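Ribosome-associated factor Y (Coxiella burnetii, PDB 3TQM) probably binds 100S ribosomes, the dimers of 70S particles, and keeps them in an inactive, hibernating state. Local coordinates at residues 14-17 / 18-22. Residues are numbered along the deposited sequence; the frame is centred on the assembly and turned at random.
Sequences PALR and ELTEK
Carbonyls of Pro14, Ala15, Leu16 and Arg17 accept in turn from the amides of Glu18, Leu19, Thr20 and Glu21, the unbroken i to i+4 bonding of an alpha-helix, with Leu19 N to Ala15 O at 2.9 Å and nearly straight (165°). These are the first turns of helix 14-24, the connecting helix of the beta-alpha-beta unit between strands 2-8 and 36-44. Leu16 O is gripped twice. Thr20 N reaches it from above the carbonyl plane at 3.1 Å, while Thr20 OG1 donates at 2.8 Å from closer to that plane. The hydroxyl can do this because chi1 of -58° sets OG1 beside its own backbone N, facing back up the helix; the bond satisfies a buried polar group on the side turned to the sheet. There both side chains touch Phe41 of strand 36-44; Thr20 also meets Ile39 and, on helix 70-89, Val74, while Leu16 meets Met70 and Tyr71. Farther round, Arg17 and Glu21 lie one turn apart, both brushing Met5. Their guanidinium and carboxylate planes stand 68° apart. The pair probably attracts by charge alone, without a salt bridge, because Glu21 OE2 is 4.2 Å from Arg17 NE and lies off to one side of the guanidinium plane, where none of the group's N-H bonds is directed.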
ATOM      1  N   PRO A  14      14.100   7.765   1.609  1.00 26.73           N
ATOM      2  CA  PRO A  14      14.652   6.414   1.471  1.00 28.82           C
ATOM      3  C   PRO A  14      14.150   5.487   2.570  1.00 30.00           C
ATOM      4  O   PRO A  14      13.797   4.340   2.299  1.00 29.41           O
ATOM      5  CB  PRO A  14      16.160   6.632   1.637  1.00 29.71           C
ATOM      6  CG  PRO A  14      16.383   8.042   1.234  1.00 30.18           C
ATOM      7  CD  PRO A  14      15.160   8.787   1.686  1.00 28.08           C
ATOM      8  N   ALA A  15      14.124   5.986   3.803  1.00 30.28           N
ATOM      9  CA  ALA A  15      13.683   5.186   4.938  1.00 29.07           C
ATOM     10  C   ALA A  15      12.225   4.766   4.784  1.00 27.27           C
ATOM     11  O   ALA A  15      11.869   3.621   5.059  1.00 28.52           O
ATOM     12  CB  ALA A  15      13.884   5.947   6.233  1.00 28.75           C
ATOM     13  N   LEU A  16      11.383   5.696   4.346  1.00 25.36           N
ATOM     14  CA  LEU A  16       9.970   5.401   4.157  1.00 24.21           C
ATOM     15  C   LEU A  16       9.793   4.443   2.987  1.00 24.06           C
ATOM     16  O   LEU A  16       8.865   3.635   2.965  1.00 24.95           O
ATOM     17  CB  LEU A  16       9.175   6.687   3.915  1.00 22.29           C
ATOM     18  CG  LEU A  16       7.671   6.525   3.689  1.00 21.41           C
ATOM     19  CD1 LEU A  16       6.998   5.966   4.932  1.00 10.85           C
ATOM     20  CD2 LEU A  16       7.054   7.856   3.295  1.00 21.84           C
ATOM     21  N   ARG A  17      10.695   4.539   2.018  1.00 23.64           N
ATOM     22  CA  ARG A  17      10.656   3.676   0.853  1.00 23.72           C
ATOM     23  C   ARG A  17      11.009   2.245   1.230  1.00 24.71           C
ATOM     24  O   ARG A  17      10.362   1.297   0.786  1.00 21.91           O
ATOM     25  CB  ARG A  17      11.622   4.184  -0.211  1.00 24.39           C
ATOM     26  CG  ARG A  17      11.548   3.400  -1.500  1.00 25.34           C
ATOM     27  CD  ARG A  17      12.289   4.102  -2.611  1.00 28.47           C
ATOM     28  NE  ARG A  17      11.970   3.496  -3.895  1.00 36.64           N
ATOM     29  CZ  ARG A  17      10.932   3.849  -4.645  1.00 41.85           C
ATOM     30  NH1 ARG A  17      10.115   4.813  -4.241  1.00 42.95           N
ATOM     31  NH2 ARG A  17      10.708   3.241  -5.802  1.00 46.94           N
ATOM     32  N   GLU A  18      12.045   2.096   2.049  1.00 26.02           N
ATOM     33  CA  GLU A  18      12.472   0.782   2.508  1.00 27.19           C
ATOM     34  C   GLU A  18      11.415   0.162   3.411  1.00 26.12           C
ATOM     35  O   GLU A  18      11.060  -1.007   3.256  1.00 26.93           O
ATOM     36  CB  GLU A  18      13.805   0.871   3.249  1.00 29.37           C
ATOM     37  CG  GLU A  18      14.256  -0.446   3.854  1.00 33.17           C
ATOM     38  CD  GLU A  18      15.598  -0.341   4.546  1.00 38.28           C
ATOM     39  OE1 GLU A  18      15.900   0.738   5.101  1.00 39.71           O
ATOM     40  OE2 GLU A  18      16.354  -1.335   4.530  1.00 41.15           O
ATOM     41  N   LEU A  19      10.917   0.956   4.354  1.00 23.18           N
ATOM     42  CA  LEU A  19       9.884   0.508   5.279  1.00 22.03           C
ATOM     43  C   LEU A  19       8.663  -0.040   4.543  1.00 24.12           C
ATOM     44  O   LEU A  19       8.139  -1.100   4.887  1.00 25.28           O
ATOM     45  CB  LEU A  19       9.465   1.656   6.198  1.00 20.74           C
ATOM     46  CG  LEU A  19       8.452   1.365   7.313  1.00 21.47           C
ATOM     47  CD1 LEU A  19       7.008   1.427   6.818  1.00 18.97           C
ATOM     48  CD2 LEU A  19       8.747   0.028   7.980  1.00 22.78           C
ATOM     49  N   THR A  20       8.211   0.685   3.524  1.00 22.96           N
ATOM     50  CA  THR A  20       7.027   0.283   2.779  1.00 20.91           C
ATOM     51  C   THR A  20       7.295  -0.988   1.984  1.00 22.55           C
ATOM     52  O   THR A  20       6.432  -1.854   1.872  1.00 20.50           O
ATOM     53  CB  THR A  20       6.551   1.395   1.826  1.00 18.21           C
ATOM     54  OG1 THR A  20       6.269   2.582   2.579  1.00 18.92           O
ATOM     55  CG2 THR A  20       5.295   0.957   1.094  1.00 13.11           C
ATOM     56  N   GLU A  21       8.499  -1.088   1.432  1.00 26.52           N
ATOM     57  CA  GLU A  21       8.903  -2.269   0.678  1.00 29.28           C
ATOM     58  C   GLU A  21       8.829  -3.537   1.521  1.00 27.30           C
ATOM     59  O   GLU A  21       8.198  -4.515   1.125  1.00 28.57           O
ATOM     60  CB  GLU A  21      10.321  -2.103   0.131  1.00 33.97           C
ATOM     61  CG  GLU A  21      10.403  -1.359  -1.187  1.00 35.67           C
ATOM     62  CD  GLU A  21      11.827  -1.240  -1.694  1.00 39.43           C
ATOM     63  OE1 GLU A  21      12.738  -1.812  -1.057  1.00 41.97           O
ATOM     64  OE2 GLU A  21      12.035  -0.574  -2.729  1.00 40.52           O
ATOM     65  N   LYS A  22       9.474  -3.516   2.683  1.00 25.88           N
ATOM     66  CA  LYS A  22       9.572  -4.709   3.514  1.00 30.65           C
ATOM     67  C   LYS A  22       8.220  -5.140   4.077  1.00 33.12           C
ATOM     68  O   LYS A  22       7.987  -6.327   4.303  1.00 36.76           O
ATOM     69  CB  LYS A  22      10.583  -4.511   4.647  1.00 32.81           C
ATOM     70  CG  LYS A  22      10.055  -3.732   5.830  1.00 33.35           C
ATOM     71  CD  LYS A  22      10.973  -3.893   7.029  1.00 38.09           C
ATOM     72  CE  LYS A  22      10.373  -3.251   8.269  1.00 40.19           C
ATOM     73  NZ  LYS A  22      11.187  -3.520   9.487  1.00 43.50           N
TER